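Local coordinates for protein adenylyltransferase and sulfurtransferase uba4 (PDB 6YUB) that probably activates a sulfur-carrier protein with ATP and then passes sulfur to it, for tRNA thiolation and molybdenum cofactor synthesis, at residues Ala268-Gly273 and Asn311-Asp316; Leu332-Leu337 and Ser386-Ile391. All blocks are in the same frame, centred on the assembly; numbering follows the deposited sequence.

The two contacts follow one another along the chain. Contact 1 (268-273 with 311-316) lies where strand 266-270, at the edge of the mixed sheet of the ThiF-type domain, ends beside the loop leading to strand 317-319. That strand is an outermost one of the parallel sheet of the rhodanese-like domain; contact 2 (332-337 with 386-391) joins the starts of its central strand 391-394 and the neighbouring 336-339. The centres of contact 1 and contact 2 are 20 Å apart, their nearest atoms about 7 Å. Contact 1 neighbours the zinc site: the Asn311 side chain is about 8 Å from the metal and about 4 Å from the side chain of Cys186, a zinc ligand.

Contact 1. Residues Ala268-Gly273 and Asn311-Asp316; sequences ALKMGG and NLAPED
Met271 and Leu312 form an isolated beta bridge where edge strand 266-270 of the ThiF-type sheet has just ended and the loop toward the rhodanese-like domain passes by. Two backbone bonds define it: Ala313 N to Lys270 O, 2.8 Å and almost straight (176° at the hydrogen), and Gly272 N to Asn311 O, also 2.8 Å. The chains run 107° apart end to end, consistent with a bridge that goes no further.

Packing is closest beside this bridge. Leu269 CD1 approaches Leu312 CD2 to 3.4 Å, tighter than a normal methyl contact. Met271 crosses the Asn311 amide at about a right angle, its chain bent so that CE comes 3.2 Å from Asn311 OD1. That oxygen is buried by the contact and has no hydrogen-bond partner in the model.

The looser end holds Lys270 and Asp316, both partly exposed. With CG anti to the backbone N (chi1 179°), the lysine chain meets only Ala313 CB, 4.2 Å from Lys270 CG, before its salt bridge with Asp316, whose OD1 has a long, weak ion pair with Lys409. Lys270 NZ meets Asp316 OD2 at 3.0 Å from above the carboxylate plane.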
loop_
_atom_site.group_PDB
_atom_site.type_symbol
_atom_site.label_atom_id
_atom_site.label_comp_id
_atom_site.label_asym_id
_atom_site.label_seq_id
_atom_site.Cartn_x
_atom_site.Cartn_y
_atom_site.Cartn_z
ATOM N N ALA A 268 3.390 5.714 -8.605
ATOM C CA ALA A 268 2.709 6.864 -8.020
ATOM C C ALA A 268 2.953 8.076 -8.907
ATOM O O ALA A 268 4.080 8.573 -8.989
ATOM C CB ALA A 268 3.198 7.109 -6.591
ATOM N N LEU A 269 1.898 8.548 -9.565
ATOM C CA LEU A 269 1.973 9.681 -10.474
ATOM C C LEU A 269 1.397 10.918 -9.797
ATOM O O LEU A 269 0.293 10.875 -9.244
ATOM C CB LEU A 269 1.211 9.386 -11.766
ATOM C CG LEU A 269 1.588 8.077 -12.459
ATOM C CD1 LEU A 269 0.694 7.813 -13.659
ATOM C CD2 LEU A 269 3.054 8.099 -12.876
ATOM N N LYS A 270 2.146 12.017 -9.845
ATOM C CA LYS A 270 1.698 13.271 -9.257
ATOM C C LYS A 270 0.729 13.971 -10.202
ATOM O O LYS A 270 1.017 14.135 -11.392
ATOM C CB LYS A 270 2.896 14.172 -8.954
ATOM C CG LYS A 270 2.527 15.523 -8.362
ATOM C CD LYS A 270 3.608 16.021 -7.409
ATOM C CE LYS A 270 3.552 17.531 -7.253
ATOM N NZ LYS A 270 4.034 17.976 -5.918
ATOM N N MET A 271 -0.418 14.376 -9.670
ATOM C CA MET A 271 -1.449 15.040 -10.451
ATOM C C MET A 271 -1.354 16.550 -10.277
ATOM O O MET A 271 -0.859 17.050 -9.263
ATOM C CB MET A 271 -2.848 14.572 -10.033
ATOM C CG MET A 271 -3.086 13.084 -10.197
ATOM S SD MET A 271 -2.957 12.538 -11.914
ATOM C CE MET A 271 -4.664 12.228 -12.301
ATOM N N GLY A 272 -1.836 17.275 -11.281
ATOM C CA GLY A 272 -2.007 18.703 -11.144
ATOM C C GLY A 272 -3.198 19.038 -10.266
ATOM O O GLY A 272 -4.025 18.188 -9.915
ATOM N N GLY A 273 -3.297 20.309 -9.894
ATOM C CA GLY A 273 -4.395 20.795 -9.077
ATOM C C GLY A 273 -5.666 20.918 -9.903
ATOM O O GLY A 273 -5.816 20.361 -10.985
ATOM N N ASN A 311 -3.994 15.101 -16.447
ATOM C CA ASN A 311 -3.312 16.218 -15.798
ATOM C C ASN A 311 -2.164 15.711 -14.923
ATOM O O ASN A 311 -1.978 16.124 -13.782
ATOM C CB ASN A 311 -4.287 17.080 -15.007
ATOM C CG ASN A 311 -4.696 16.454 -13.684
ATOM O OD1 ASN A 311 -4.642 15.236 -13.504
ATOM N ND2 ASN A 311 -5.111 17.297 -12.743
ATOM N N LEU A 312 -1.345 14.812 -15.476
ATOM C CA LEU A 312 -0.086 14.445 -14.842
ATOM C C LEU A 312 0.813 15.671 -14.749
ATOM O O LEU A 312 1.007 16.386 -15.734
ATOM C CB LEU A 312 0.599 13.337 -15.639
ATOM C CG LEU A 312 -0.193 12.038 -15.795
ATOM C CD1 LEU A 312 0.060 11.433 -17.166
ATOM C CD2 LEU A 312 0.177 11.054 -14.702
ATOM N N ALA A 313 1.352 15.914 -13.562
ATOM C CA ALA A 313 2.164 17.097 -13.320
ATOM C C ALA A 313 3.644 16.784 -13.498
ATOM O O ALA A 313 4.059 15.625 -13.447
ATOM C CB ALA A 313 1.906 17.624 -11.916
ATOM N N PRO A 314 4.469 17.807 -13.715
ATOM C CA PRO A 314 5.918 17.569 -13.793
ATOM C C PRO A 314 6.475 17.089 -12.460
ATOM O O PRO A 314 6.046 17.526 -11.389
ATOM C CB PRO A 314 6.490 18.940 -14.186
ATOM C CG PRO A 314 5.427 19.932 -13.810
ATOM C CD PRO A 314 4.116 19.214 -13.987
ATOM N N GLU A 315 7.446 16.182 -12.539
ATOM C CA GLU A 315 7.992 15.561 -11.340
ATOM C C GLU A 315 8.681 16.593 -10.457
ATOM O O GLU A 315 9.381 17.487 -10.942
ATOM C CB GLU A 315 8.976 14.455 -11.724
ATOM N N ASP A 316 8.479 16.458 -9.145
ATOM C CA ASP A 316 9.038 17.376 -8.167
ATOM C C ASP A 316 10.175 16.784 -7.348
ATOM O O ASP A 316 10.821 17.524 -6.601
ATOM C CB ASP A 316 7.946 17.852 -7.190
ATOM C CG ASP A 316 6.997 18.853 -7.809
ATOM O OD1 ASP A 316 6.950 18.944 -9.055
ATOM O OD2 ASP A 316 6.305 19.560 -7.046
#

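Contact 2. Residues Leu332-Leu337 and Ser386-Ile391; sequences LGEHIL and SDEAPI
A backbone bond from Ile336 N to Pro390 O, 3.0 Å long with 161° at the hydrogen, ties the two segments together in the parallel sheet of the rhodanese-like domain. Ile336 and Ile391 are paired there with their side chains on the same face, and Ile391 CA makes a CA-H...O approach to Ile336 O (3.6 Å). A backbone bond between Ile336 and Val392 continues the pairing.

His335, just before the strand, touches both the other segment and its own. Its CB lies 3.6 Å from Pro390 O and 4.1 Å from Pro390 CD. From there CG sits between the backbone N and the carbonyl carbon (chi1 89°), which turns the imidazole back toward Leu332. Leu332 CD1 lies over the centre of one ring face, 4.2 Å above the plane, and the side chain also touches Val392. At the ring edge ND1 donates to Leu332 O, close to the ring plane, and at the tip NE2 is hydrogen-bonded to the hydroxyl of Tyr323 on helix 320-328. Bonds at both nitrogens thus fix the ring's rotation.

On the exposed side, Ser386 OG donates to Glu334 OE1 at a short 2.5 Å. Nearer the strands, Ala389 CB rests 3.4 Å from Glu334 O.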
loop_
_atom_site.group_PDB
_atom_site.type_symbol
_atom_site.label_atom_id
_atom_site.label_comp_id
_atom_site.label_asym_id
_atom_site.label_seq_id
_atom_site.Cartn_x
_atom_site.Cartn_y
_atom_site.Cartn_z
ATOM N N LEU A 332 22.053 14.254 -16.663
ATOM C CA LEU A 332 21.679 15.564 -16.131
ATOM C C LEU A 332 22.683 16.604 -16.621
ATOM O O LEU A 332 23.619 17.002 -15.922
ATOM C CB LEU A 332 21.606 15.533 -14.612
ATOM C CG LEU A 332 20.411 14.811 -13.994
ATOM C CD1 LEU A 332 20.419 15.016 -12.485
ATOM C CD2 LEU A 332 19.096 15.286 -14.589
ATOM N N GLY A 333 22.474 17.054 -17.855
ATOM C CA GLY A 333 23.311 18.083 -18.438
ATOM C C GLY A 333 22.797 19.472 -18.094
ATOM O O GLY A 333 21.593 19.707 -18.023
ATOM N N GLU A 334 23.736 20.386 -17.865
ATOM C CA GLU A 334 23.458 21.802 -17.653
ATOM C C GLU A 334 22.825 22.094 -16.302
ATOM O O GLU A 334 22.451 23.245 -16.041
ATOM C CB GLU A 334 22.547 22.347 -18.762
ATOM C CG GLU A 334 22.921 23.722 -19.280
ATOM C CD GLU A 334 22.297 24.018 -20.633
ATOM O OE1 GLU A 334 21.116 24.423 -20.676
ATOM O OE2 GLU A 334 22.988 23.831 -21.657
ATOM N N HIS A 335 22.707 21.100 -15.428
ATOM C CA HIS A 335 21.924 21.252 -14.211
ATOM C C HIS A 335 22.765 21.825 -13.074
ATOM O O HIS A 335 23.997 21.859 -13.127
ATOM C CB HIS A 335 21.319 19.908 -13.791
ATOM C CG HIS A 335 22.200 19.094 -12.897
ATOM N ND1 HIS A 335 23.147 18.217 -13.380
ATOM C CD2 HIS A 335 22.267 19.012 -11.547
ATOM C CE1 HIS A 335 23.769 17.639 -12.369
ATOM N NE2 HIS A 335 23.253 18.104 -11.244
ATOM N N ILE A 336 22.068 22.290 -12.040
ATOM C CA ILE A 336 22.678 22.835 -10.833
ATOM C C ILE A 336 22.293 21.939 -9.663
ATOM O O ILE A 336 21.144 21.498 -9.562
ATOM C CB ILE A 336 22.231 24.293 -10.582
ATOM C CG1 ILE A 336 23.113 25.258 -11.383
ATOM C CG2 ILE A 336 22.265 24.623 -9.097
ATOM C CD1 ILE A 336 22.649 26.703 -11.342
ATOM N N LEU A 337 23.258 21.672 -8.784
ATOM C CA LEU A 337 23.045 20.839 -7.601
ATOM C C LEU A 337 23.302 21.693 -6.365
ATOM O O LEU A 337 24.435 22.130 -6.128
ATOM C CB LEU A 337 23.955 19.612 -7.620
ATOM C CG LEU A 337 23.886 18.698 -6.396
ATOM C CD1 LEU A 337 22.496 18.090 -6.241
ATOM C CD2 LEU A 337 24.946 17.604 -6.488
ATOM N N SER A 386 20.922 28.496 -19.125
ATOM C CA SER A 386 19.655 28.570 -19.914
ATOM C C SER A 386 18.439 28.693 -19.023
ATOM O O SER A 386 18.556 28.777 -17.824
ATOM C CB SER A 386 19.496 27.368 -20.858
ATOM O OG SER A 386 19.372 26.185 -20.136
ATOM N N ASP A 387 17.284 28.758 -19.664
ATOM C CA ASP A 387 15.974 28.811 -19.029
ATOM C C ASP A 387 15.451 27.425 -18.680
ATOM O O ASP A 387 14.504 27.313 -17.893
ATOM C CB ASP A 387 14.964 29.509 -19.943
ATOM C CG ASP A 387 15.399 30.908 -20.333
ATOM O OD1 ASP A 387 16.522 31.055 -20.861
ATOM O OD2 ASP A 387 14.614 31.857 -20.123
ATOM N N GLU A 388 16.051 26.376 -19.244
ATOM C CA GLU A 388 15.605 25.002 -19.049
ATOM C C GLU A 388 16.561 24.198 -18.171
ATOM O O GLU A 388 16.485 22.966 -18.148
ATOM C CB GLU A 388 15.439 24.311 -20.405
ATOM C CG GLU A 388 16.725 24.265 -21.227
ATOM C CD GLU A 388 16.774 23.086 -22.179
ATOM O OE1 GLU A 388 16.645 23.296 -23.404
ATOM O OE2 GLU A 388 16.940 21.944 -21.700
ATOM N N ALA A 389 17.461 24.866 -17.455
ATOM C CA ALA A 389 18.486 24.180 -16.677
ATOM C C ALA A 389 17.914 23.674 -15.360
ATOM O O ALA A 389 17.602 24.479 -14.474
ATOM C CB ALA A 389 19.670 25.119 -16.416
ATOM N N PRO A 390 17.774 22.360 -15.179
ATOM C CA PRO A 390 17.161 21.859 -13.942
ATOM C C PRO A 390 17.942 22.277 -12.707
ATOM O O PRO A 390 19.147 22.539 -12.759
ATOM C CB PRO A 390 17.181 20.333 -14.118
ATOM C CG PRO A 390 17.339 20.108 -15.588
ATOM C CD PRO A 390 18.149 21.264 -16.095
ATOM N N ILE A 391 17.234 22.338 -11.583
ATOM C CA ILE A 391 17.829 22.595 -10.277
ATOM C C ILE A 391 17.496 21.416 -9.374
ATOM O O ILE A 391 16.331 21.009 -9.283
ATOM C CB ILE A 391 17.323 23.913 -9.662
ATOM C CG1 ILE A 391 17.776 25.102 -10.508
ATOM C CG2 ILE A 391 17.819 24.051 -8.227
ATOM C CD1 ILE A 391 17.151 26.426 -10.098
#